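Local coordinates for protein peptidyl tryptophan dihydroxylase (PDB 7CTQ) that is an FAD-dependent monooxygenase that dihydroxylates a peptidyl tryptophan, a step essential for biogenesis of the tryptophylquinone cofactor of quinohemoprotein amine dehydrogenase, at residues R113-V118 and R126-Q131; R7-G12 and T32-W37; S356-E361 and V377-Q382. One frame throughout, in Å; residues are numbered along the deposited sequence.

Interaction 1: R113-V118 and R126-Q131; sequences RVREVV and RLDDGQ. With FAD (flavin-adenine dinucleotide), chain C.
Arg113 turns CG away from its own backbone N (chi1 168°), and bends at chi2 and chi3 then carry NE to Asp128 across the contact. NE donates to Asp128 OD1 at 2.9 Å in an almost straight salt bridge; the oxygen lies in the guanidinium plane at its edge, while the carboxylate plane is turned 67° from it. The backbones of the pair are joined as well, Asp128 N donating to Arg113 O at 2.8 Å. Arg126 O is gripped by two successive amides, Arg115 N at 2.6 Å and Glu116 N at 3.1 Å, the second tilted from the carbonyl plane, and Arg126 N returns a bond to Glu116 O. Two residues facing one is the signature of a classic beta bulge, here in the antiparallel hairpin of strands 108-119 and 123-127, whose second strand runs on into a type I turn from Leu127 to Gly130. The bulge sets Arg115 facing Arg126, with the two guanidinium planes 84° apart: Arg126 NH1 stands over a face of the Arg115 group, 3.1 Å from Arg115 NH2, a like-charge approach. Glu116 lies alongside Arg126 and its OE1, 3.6 Å from Arg126 NH1, probably offsets part of the charge, though no N-H points at it. Asp128 OD2, 4.7 Å from Arg115 NE, may ease the crowding of positive charge further. Next to Arg113, Val114 N donates to FAD N1A in an almost straight bond of 3.1 Å, and Val114 CG2 packs near N1A and C2A of the adenine.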
# COMPACT_ATOMS: atom_id res chain seq x y z
N ARG A 113 3.59 -18.12 14.61
CA ARG A 113 4.16 -18.09 13.27
C ARG A 113 3.57 -19.23 12.44
O ARG A 113 3.47 -20.37 12.91
CB ARG A 113 5.68 -18.22 13.31
CG ARG A 113 6.29 -18.48 11.95
CD ARG A 113 7.66 -17.84 11.79
NE ARG A 113 8.70 -18.65 12.41
CZ ARG A 113 9.99 -18.32 12.44
NH1 ARG A 113 10.86 -19.13 13.03
NH2 ARG A 113 10.40 -17.18 11.90
N VAL A 114 3.17 -18.91 11.21
CA VAL A 114 2.65 -19.93 10.30
C VAL A 114 3.82 -20.71 9.72
O VAL A 114 4.78 -20.13 9.20
CB VAL A 114 1.80 -19.29 9.19
CG1 VAL A 114 1.17 -20.38 8.32
CG2 VAL A 114 0.73 -18.39 9.79
N ARG A 115 3.73 -22.04 9.81
CA ARG A 115 4.76 -22.92 9.26
C ARG A 115 4.55 -23.14 7.77
O ARG A 115 5.48 -23.00 6.97
CB ARG A 115 4.73 -24.27 9.98
CG ARG A 115 5.73 -24.41 11.10
CD ARG A 115 6.21 -25.85 11.28
NE ARG A 115 6.45 -26.52 10.00
CZ ARG A 115 5.91 -27.69 9.66
NH1 ARG A 115 5.11 -28.32 10.51
NH2 ARG A 115 6.18 -28.22 8.48
N GLU A 116 3.33 -23.50 7.38
CA GLU A 116 3.05 -23.96 6.04
C GLU A 116 1.54 -24.01 5.84
O GLU A 116 0.80 -24.31 6.78
CB GLU A 116 3.66 -25.35 5.80
CG GLU A 116 3.86 -25.71 4.34
CD GLU A 116 4.75 -26.92 4.17
OE1 GLU A 116 4.48 -27.95 4.83
OE2 GLU A 116 5.71 -26.85 3.37
N VAL A 117 1.10 -23.70 4.63
CA VAL A 117 -0.29 -23.85 4.25
C VAL A 117 -0.35 -24.91 3.16
O VAL A 117 0.51 -24.95 2.28
CB VAL A 117 -0.90 -22.51 3.77
CG1 VAL A 117 -2.42 -22.59 3.78
CG2 VAL A 117 -0.40 -21.36 4.63
N VAL A 118 -1.36 -25.78 3.23
CA VAL A 118 -1.44 -26.92 2.34
C VAL A 118 -2.84 -27.01 1.76
O VAL A 118 -3.82 -26.57 2.37
CB VAL A 118 -1.06 -28.23 3.08
CG1 VAL A 118 0.41 -28.22 3.47
CG2 VAL A 118 -1.93 -28.41 4.31
N ARG A 126 -0.76 -24.67 9.09
CA ARG A 126 0.03 -25.35 10.10
C ARG A 126 0.97 -24.34 10.75
O ARG A 126 1.72 -23.66 10.05
CB ARG A 126 0.78 -26.52 9.45
CG ARG A 126 -0.20 -27.57 8.90
CD ARG A 126 0.38 -28.44 7.79
NE ARG A 126 1.14 -29.57 8.31
CZ ARG A 126 2.46 -29.58 8.45
NH1 ARG A 126 3.17 -28.52 8.08
NH2 ARG A 126 3.07 -30.64 8.95
N LEU A 127 0.88 -24.22 12.07
CA LEU A 127 1.63 -23.24 12.84
C LEU A 127 2.88 -23.88 13.45
O LEU A 127 2.99 -25.10 13.56
CB LEU A 127 0.76 -22.64 13.95
CG LEU A 127 0.12 -21.28 13.68
CD1 LEU A 127 -1.04 -21.40 12.69
CD2 LEU A 127 -0.33 -20.64 14.98
N ASP A 128 3.82 -23.02 13.85
CA ASP A 128 5.10 -23.49 14.39
C ASP A 128 4.92 -24.35 15.63
O ASP A 128 5.69 -25.29 15.85
CB ASP A 128 6.00 -22.29 14.70
CG ASP A 128 7.17 -22.18 13.76
OD1 ASP A 128 7.79 -21.10 13.72
OD2 ASP A 128 7.50 -23.17 13.07
N ASP A 129 3.91 -24.06 16.46
CA ASP A 129 3.66 -24.83 17.67
C ASP A 129 2.89 -26.12 17.41
O ASP A 129 2.42 -26.75 18.37
CB ASP A 129 2.90 -23.97 18.70
CG ASP A 129 1.60 -23.38 18.15
OD1 ASP A 129 0.90 -24.06 17.36
OD2 ASP A 129 1.27 -22.24 18.53
N GLY A 130 2.73 -26.52 16.15
CA GLY A 130 2.08 -27.77 15.82
C GLY A 130 0.60 -27.68 15.55
O GLY A 130 0.04 -28.61 14.96
N GLN A 131 -0.06 -26.59 15.97
CA GLN A 131 -1.50 -26.46 15.72
C GLN A 131 -1.80 -26.37 14.23
O GLN A 131 -1.02 -25.84 13.44
CB GLN A 131 -2.08 -25.23 16.42
CG GLN A 131 -1.91 -25.16 17.91
CD GLN A 131 -2.24 -23.78 18.45
OE1 GLN A 131 -1.35 -23.00 18.77
NE2 GLN A 131 -3.52 -23.47 18.54
PA FAD C . 2.90 -5.82 7.45
O1A FAD C . 2.68 -4.51 8.09
O2A FAD C . 4.37 -6.12 7.18
O5B FAD C . 2.17 -6.92 8.28
C5B FAD C . 2.51 -8.32 8.16
C4B FAD C . 2.25 -8.94 9.51
O4B FAD C . 2.36 -10.38 9.39
C3B FAD C . 3.21 -8.53 10.63
O3B FAD C . 2.49 -8.39 11.86
C2B FAD C . 4.22 -9.68 10.66
O2B FAD C . 4.79 -9.90 11.95
C1B FAD C . 3.32 -10.86 10.30
N9A FAD C . 3.97 -12.04 9.73
C8A FAD C . 5.01 -12.10 8.85
N7A FAD C . 5.36 -13.32 8.51
C5A FAD C . 4.50 -14.11 9.26
C6A FAD C . 4.36 -15.51 9.38
N6A FAD C . 5.12 -16.39 8.73
N1A FAD C . 3.40 -15.98 10.21
C2A FAD C . 2.64 -15.11 10.88
N3A FAD C . 2.68 -13.77 10.83
C4A FAD C . 3.64 -13.33 10.00
N1 FAD C . 5.09 2.89 5.33
C2 FAD C . 4.76 4.11 5.86
O2 FAD C . 3.58 4.47 5.97
N3 FAD C . 5.75 4.97 6.29
C4 FAD C . 7.11 4.72 6.24
O4 FAD C . 7.90 5.56 6.67
C4X FAD C . 7.45 3.43 5.68
N5 FAD C . 8.72 3.12 5.60
C5X FAD C . 9.05 1.88 5.06
C6 FAD C . 10.40 1.54 4.95
C7 FAD C . 10.79 0.32 4.41
C7M FAD C . 12.25 -0.02 4.31
C8 FAD C . 9.81 -0.58 3.95
C8M FAD C . 10.19 -1.91 3.36
C9 FAD C . 8.46 -0.24 4.06
C9A FAD C . 8.08 0.98 4.60
N10 FAD C . 6.72 1.35 4.73
C10 FAD C . 6.37 2.58 5.25
C1' FAD C . 5.67 0.47 4.22
C2' FAD C . 4.90 -0.27 5.31
O2' FAD C . 5.78 -0.92 6.22
C3' FAD C . 4.00 -1.30 4.63
O3' FAD C . 3.33 -0.64 3.56
C4' FAD C . 2.94 -1.94 5.52
O4' FAD C . 3.47 -2.27 6.81
C5' FAD C . 2.36 -3.17 4.86
O5' FAD C . 1.24 -3.62 5.64
P FAD C . 0.83 -5.13 5.65
O1P FAD C . 0.49 -5.51 4.20
O2P FAD C . -0.23 -5.37 6.67
O3P FAD C . 2.17 -5.87 6.04

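Interaction 2: R7-G12 and T32-W37. With FAD (flavin-adenine dinucleotide), chain C.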
# COMPACT_ATOMS: atom_id res chain seq x y z
N ARG A 7 -15.38 -20.68 7.24
CA ARG A 7 -14.26 -20.42 8.14
C ARG A 7 -13.26 -19.52 7.42
O ARG A 7 -12.54 -19.98 6.53
CB ARG A 7 -13.60 -21.74 8.55
CG ARG A 7 -14.13 -22.32 9.85
CD ARG A 7 -13.08 -23.18 10.55
NE ARG A 7 -11.84 -22.44 10.83
CZ ARG A 7 -11.43 -22.10 12.05
NH1 ARG A 7 -12.16 -22.43 13.11
NH2 ARG A 7 -10.29 -21.44 12.22
N ILE A 8 -13.20 -18.25 7.81
CA ILE A 8 -12.28 -17.30 7.19
C ILE A 8 -11.10 -17.09 8.13
O ILE A 8 -11.28 -16.62 9.27
CB ILE A 8 -12.95 -15.96 6.88
CG1 ILE A 8 -14.13 -16.15 5.92
CG2 ILE A 8 -11.92 -15.00 6.30
CD1 ILE A 8 -15.07 -14.96 5.86
N VAL A 9 -9.89 -17.38 7.66
CA VAL A 9 -8.68 -17.16 8.43
C VAL A 9 -7.80 -16.17 7.67
O VAL A 9 -7.52 -16.36 6.48
CB VAL A 9 -7.92 -18.46 8.70
CG1 VAL A 9 -6.69 -18.17 9.55
CG2 VAL A 9 -8.83 -19.50 9.37
N VAL A 10 -7.35 -15.13 8.38
CA VAL A 10 -6.42 -14.13 7.87
C VAL A 10 -5.04 -14.40 8.46
O VAL A 10 -4.90 -14.51 9.68
CB VAL A 10 -6.89 -12.71 8.23
CG1 VAL A 10 -5.84 -11.66 7.82
CG2 VAL A 10 -8.27 -12.40 7.62
N LEU A 11 -4.03 -14.48 7.60
CA LEU A 11 -2.64 -14.65 8.03
C LEU A 11 -1.94 -13.30 8.04
O LEU A 11 -1.76 -12.69 6.98
CB LEU A 11 -1.88 -15.61 7.12
CG LEU A 11 -2.63 -16.86 6.67
CD1 LEU A 11 -1.75 -17.72 5.78
CD2 LEU A 11 -3.12 -17.64 7.88
N GLY A 12 -1.54 -12.85 9.22
CA GLY A 12 -0.83 -11.59 9.36
C GLY A 12 -1.71 -10.47 9.87
O GLY A 12 -2.83 -10.27 9.39
N THR A 32 -11.04 -15.07 11.95
CA THR A 32 -9.90 -15.38 12.81
C THR A 32 -8.62 -14.89 12.13
O THR A 32 -8.42 -15.12 10.94
CB THR A 32 -9.80 -16.89 13.08
OG1 THR A 32 -10.95 -17.32 13.82
CG2 THR A 32 -8.53 -17.21 13.87
N VAL A 33 -7.76 -14.22 12.89
CA VAL A 33 -6.49 -13.73 12.38
C VAL A 33 -5.36 -14.47 13.10
O VAL A 33 -5.40 -14.64 14.32
CB VAL A 33 -6.34 -12.20 12.58
CG1 VAL A 33 -4.94 -11.74 12.23
CG2 VAL A 33 -7.37 -11.46 11.73
N VAL A 34 -4.37 -14.91 12.33
CA VAL A 34 -3.15 -15.52 12.85
C VAL A 34 -1.99 -14.61 12.50
O VAL A 34 -1.88 -14.16 11.35
CB VAL A 34 -2.92 -16.93 12.27
CG1 VAL A 34 -1.71 -17.58 12.93
CG2 VAL A 34 -4.16 -17.78 12.44
N SER A 35 -1.12 -14.35 13.47
CA SER A 35 0.03 -13.49 13.20
C SER A 35 1.04 -13.62 14.33
O SER A 35 0.71 -14.07 15.43
CB SER A 35 -0.38 -12.03 13.03
OG SER A 35 0.74 -11.16 13.09
N GLU A 36 2.27 -13.21 14.03
CA GLU A 36 3.37 -13.29 14.98
C GLU A 36 3.44 -12.00 15.80
O GLU A 36 3.18 -10.91 15.29
CB GLU A 36 4.69 -13.54 14.26
CG GLU A 36 5.92 -13.44 15.14
CD GLU A 36 7.03 -14.38 14.70
OE1 GLU A 36 6.72 -15.41 14.07
OE2 GLU A 36 8.21 -14.08 14.98
N TRP A 37 3.81 -12.15 17.07
CA TRP A 37 3.70 -11.06 18.05
C TRP A 37 4.43 -9.81 17.59
O TRP A 37 3.84 -8.72 17.53
CB TRP A 37 4.24 -11.54 19.40
CG TRP A 37 3.91 -10.66 20.58
CD1 TRP A 37 3.49 -9.36 20.55
CD2 TRP A 37 3.95 -11.04 21.96
NE1 TRP A 37 3.28 -8.90 21.83
CE2 TRP A 37 3.55 -9.91 22.71
CE3 TRP A 37 4.28 -12.22 22.64
CZ2 TRP A 37 3.48 -9.93 24.11
CZ3 TRP A 37 4.22 -12.24 24.02
CH2 TRP A 37 3.82 -11.10 24.74
PA FAD C . 2.90 -5.82 7.45
O1A FAD C . 2.68 -4.51 8.09
O2A FAD C . 4.37 -6.12 7.18
O5B FAD C . 2.17 -6.92 8.28
C5B FAD C . 2.51 -8.32 8.16
C4B FAD C . 2.25 -8.94 9.51
O4B FAD C . 2.36 -10.38 9.39
C3B FAD C . 3.21 -8.53 10.63
O3B FAD C . 2.49 -8.39 11.86
C2B FAD C . 4.22 -9.68 10.66
O2B FAD C . 4.79 -9.90 11.95
C1B FAD C . 3.32 -10.86 10.30
N9A FAD C . 3.97 -12.04 9.73
C8A FAD C . 5.01 -12.10 8.85
N7A FAD C . 5.36 -13.32 8.51
C5A FAD C . 4.50 -14.11 9.26
C6A FAD C . 4.36 -15.51 9.38
N6A FAD C . 5.12 -16.39 8.73
N1A FAD C . 3.40 -15.98 10.21
C2A FAD C . 2.64 -15.11 10.88
N3A FAD C . 2.68 -13.77 10.83
C4A FAD C . 3.64 -13.33 10.00
N1 FAD C . 5.09 2.89 5.33
C2 FAD C . 4.76 4.11 5.86
O2 FAD C . 3.58 4.47 5.97
N3 FAD C . 5.75 4.97 6.29
C4 FAD C . 7.11 4.72 6.24
O4 FAD C . 7.90 5.56 6.67
C4X FAD C . 7.45 3.43 5.68
N5 FAD C . 8.72 3.12 5.60
C5X FAD C . 9.05 1.88 5.06
C6 FAD C . 10.40 1.54 4.95
C7 FAD C . 10.79 0.32 4.41
C7M FAD C . 12.25 -0.02 4.31
C8 FAD C . 9.81 -0.58 3.95
C8M FAD C . 10.19 -1.91 3.36
C9 FAD C . 8.46 -0.24 4.06
C9A FAD C . 8.08 0.98 4.60
N10 FAD C . 6.72 1.35 4.73
C10 FAD C . 6.37 2.58 5.25
C1' FAD C . 5.67 0.47 4.22
C2' FAD C . 4.90 -0.27 5.31
O2' FAD C . 5.78 -0.92 6.22
C3' FAD C . 4.00 -1.30 4.63
O3' FAD C . 3.33 -0.64 3.56
C4' FAD C . 2.94 -1.94 5.52
O4' FAD C . 3.47 -2.27 6.81
C5' FAD C . 2.36 -3.17 4.86
O5' FAD C . 1.24 -3.62 5.64
P FAD C . 0.83 -5.13 5.65
O1P FAD C . 0.49 -5.51 4.20
O2P FAD C . -0.23 -5.37 6.67
O3P FAD C . 2.17 -5.87 6.04
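This is a parallel strand pairing at the core of an FAD-binding Rossmann-type domain, the two strands of the beta-alpha-beta unit formed by strand 8-11, helix 15-27 and strand 31-35. Their short axes approach to 4.6 Å and diverge by 25°. Four backbone bonds alternate in direction along the pair: Thr32 N to Ile8 O, Val10 N to Thr32 O, Val34 N to Val10 O at 2.7 Å, and Gly12 N to Val34 O at 2.5 Å. All are nearly straight. Side chains in register share a face. On one, Val9 CG1 meets Val34 CG2 at 3.9 Å, the two valines reaching diagonally across the register; Val9 presents CG1 because that methyl is anti to its backbone N (chi1 -178°). On the other face, Val33 CG2 rests against Val10 CB at 3.7 Å. Where the strands end, the cofactor begins. Gly12 CA is 3.4 Å from FAD O4B, and its positive phi (103°) together with the nearness of the ribose oxygen leaves no place for a CB; it fits the first glycine of a GxGxxG pattern. Ser35 CB packs on Gly12 CA, its OG lying 3.5 Å from FAD O3B, while Glu36 N comes to 3.3 Å from FAD N3A. Strand 8-11 is bonded on its far edge to strand 137-140, through Phe137, Val139 and Ala141, and strand 31-35 has strand 108-119 as its other neighbour in the sheet. Val9 and Leu11 also touch Ile125, so the face bearing Val9, Leu11 and Val34 is covered in part by strand 123-127.

Interaction 3: S356-E361 and V377-Q382; sequences SAVRVE and VVTADQ
This contact lies at the end of an antiparallel beta hairpin, strands 359-367 and 370-378, that is away from its turn. Arg359 and Val378 form a hydrogen-bonded pair: Arg359 N donates to Val378 O at 2.9 Å and Val378 N to Arg359 O at 2.6 Å, both with N-H...O angles of 167°. Val360 and Val377 follow as a non-hydrogen-bonded pair on the face that helix 395-402 covers, where both valines touch Val398. Val358, with CG1 anti to its backbone N (chi1 165°), sends that methyl obliquely across to Val377 CG1, a tight 3.4 Å, and sets CG2 beside Thr379 CG2 at 4.1 Å. Replacing Val358 by an alanine would remove both methyls and is likely to open a gap against Val377 and Thr379 and leave the Val377 side chain less firmly held on that side. On the side of the hairpin that carries Arg359 and Val378, Glu361 CB approaches Val378 CG2. Past the strand, Thr379 starts an ST motif, its OG1 accepting from Gln382 N at 2.9 Å. The Arg359 side chain is steadied within its own strand, NE donating to Glu361 OE1 at 3.0 Å on the anti side of the carboxylate, 21° out of its plane.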
# COMPACT_ATOMS: atom_id res chain seq x y z
N SER A 356 -11.85 9.82 -28.98
CA SER A 356 -11.90 8.87 -30.09
C SER A 356 -11.63 7.44 -29.62
O SER A 356 -12.10 6.49 -30.25
CB SER A 356 -10.89 9.27 -31.18
OG SER A 356 -9.55 8.98 -30.80
N ALA A 357 -10.91 7.27 -28.51
CA ALA A 357 -10.54 5.96 -27.99
C ALA A 357 -11.50 5.43 -26.93
O ALA A 357 -11.27 4.32 -26.43
CB ALA A 357 -9.12 6.02 -27.40
N VAL A 358 -12.56 6.17 -26.58
CA VAL A 358 -13.47 5.74 -25.53
C VAL A 358 -14.26 4.52 -25.98
O VAL A 358 -14.73 4.46 -27.13
CB VAL A 358 -14.41 6.90 -25.15
CG1 VAL A 358 -15.57 6.40 -24.36
CG2 VAL A 358 -13.65 8.01 -24.40
N ARG A 359 -14.42 3.55 -25.09
CA ARG A 359 -15.08 2.30 -25.46
C ARG A 359 -16.14 1.93 -24.43
O ARG A 359 -15.91 2.07 -23.22
CB ARG A 359 -14.06 1.15 -25.61
CG ARG A 359 -13.14 1.29 -26.82
CD ARG A 359 -12.25 0.06 -27.01
NE ARG A 359 -13.02 -1.18 -27.15
CZ ARG A 359 -13.31 -1.78 -28.30
NH1 ARG A 359 -12.90 -1.27 -29.45
NH2 ARG A 359 -14.02 -2.90 -28.30
N VAL A 360 -17.28 1.46 -24.92
CA VAL A 360 -18.28 0.82 -24.06
C VAL A 360 -17.95 -0.66 -24.00
O VAL A 360 -17.88 -1.34 -25.03
CB VAL A 360 -19.70 1.04 -24.59
CG1 VAL A 360 -20.66 0.20 -23.80
CG2 VAL A 360 -20.10 2.52 -24.53
N GLU A 361 -17.72 -1.17 -22.79
CA GLU A 361 -17.37 -2.56 -22.58
C GLU A 361 -18.04 -3.06 -21.31
O GLU A 361 -18.31 -2.29 -20.39
CB GLU A 361 -15.84 -2.76 -22.48
CG GLU A 361 -15.08 -2.57 -23.79
CD GLU A 361 -13.60 -2.91 -23.68
OE1 GLU A 361 -12.80 -2.33 -24.43
OE2 GLU A 361 -13.23 -3.77 -22.84
N VAL A 377 -18.14 2.66 -19.29
CA VAL A 377 -17.45 3.45 -20.31
C VAL A 377 -15.96 3.48 -19.97
O VAL A 377 -15.58 3.98 -18.91
CB VAL A 377 -18.03 4.86 -20.42
CG1 VAL A 377 -17.26 5.64 -21.49
CG2 VAL A 377 -19.53 4.77 -20.75
N VAL A 378 -15.13 2.91 -20.86
CA VAL A 378 -13.69 2.82 -20.66
C VAL A 378 -13.05 4.02 -21.34
O VAL A 378 -13.33 4.29 -22.52
CB VAL A 378 -13.13 1.51 -21.22
CG1 VAL A 378 -11.58 1.49 -21.19
CG2 VAL A 378 -13.70 0.31 -20.43
N THR A 379 -12.22 4.75 -20.60
CA THR A 379 -11.59 5.96 -21.09
C THR A 379 -10.09 5.92 -20.81
O THR A 379 -9.60 5.07 -20.05
CB THR A 379 -12.18 7.22 -20.43
OG1 THR A 379 -11.68 7.32 -19.09
CG2 THR A 379 -13.71 7.20 -20.42
N ALA A 380 -9.37 6.87 -21.41
CA ALA A 380 -7.94 7.00 -21.15
C ALA A 380 -7.66 7.16 -19.66
O ALA A 380 -6.74 6.53 -19.12
CB ALA A 380 -7.38 8.19 -21.94
N ASP A 381 -8.45 7.99 -18.97
CA ASP A 381 -8.21 8.27 -17.56
C ASP A 381 -8.75 7.18 -16.65
O ASP A 381 -8.28 7.05 -15.51
CB ASP A 381 -8.82 9.62 -17.16
CG ASP A 381 -8.57 9.97 -15.70
OD1 ASP A 381 -7.39 9.92 -15.27
OD2 ASP A 381 -9.55 10.29 -14.99
N GLN A 382 -9.71 6.39 -17.12
CA GLN A 382 -10.29 5.29 -16.34
C GLN A 382 -10.19 3.99 -17.15
O GLN A 382 -11.17 3.57 -17.78
CB GLN A 382 -11.74 5.60 -15.97
CG GLN A 382 -12.00 7.07 -15.64
CD GLN A 382 -11.95 7.34 -14.15
OE1 GLN A 382 -11.90 6.41 -13.34
NE2 GLN A 382 -11.93 8.62 -13.78

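Interactions 1 and 2 lie in one seven-stranded sheet, their centres 11 Å apart, with strand 31-35 next to strand 108-119. They meet through Leu127 CD1 and Val34 CG1 at 3.9 Å and through Val117 CG2 and Leu11 CD1 at 4.1 Å. Both reach the adenosine end of FAD: interaction 1 gives one backbone hydrogen bond to the adenine, whereas interaction 2 lies against the ribose and adenine. The flavin, at the other end of the cofactor, touches neither. Interaction 3 belongs to a separate two-stranded hairpin, its centre 47 Å from that of interaction 1 and 40 Å from that of interaction 2, with nearest atoms about 34 and 28 Å away.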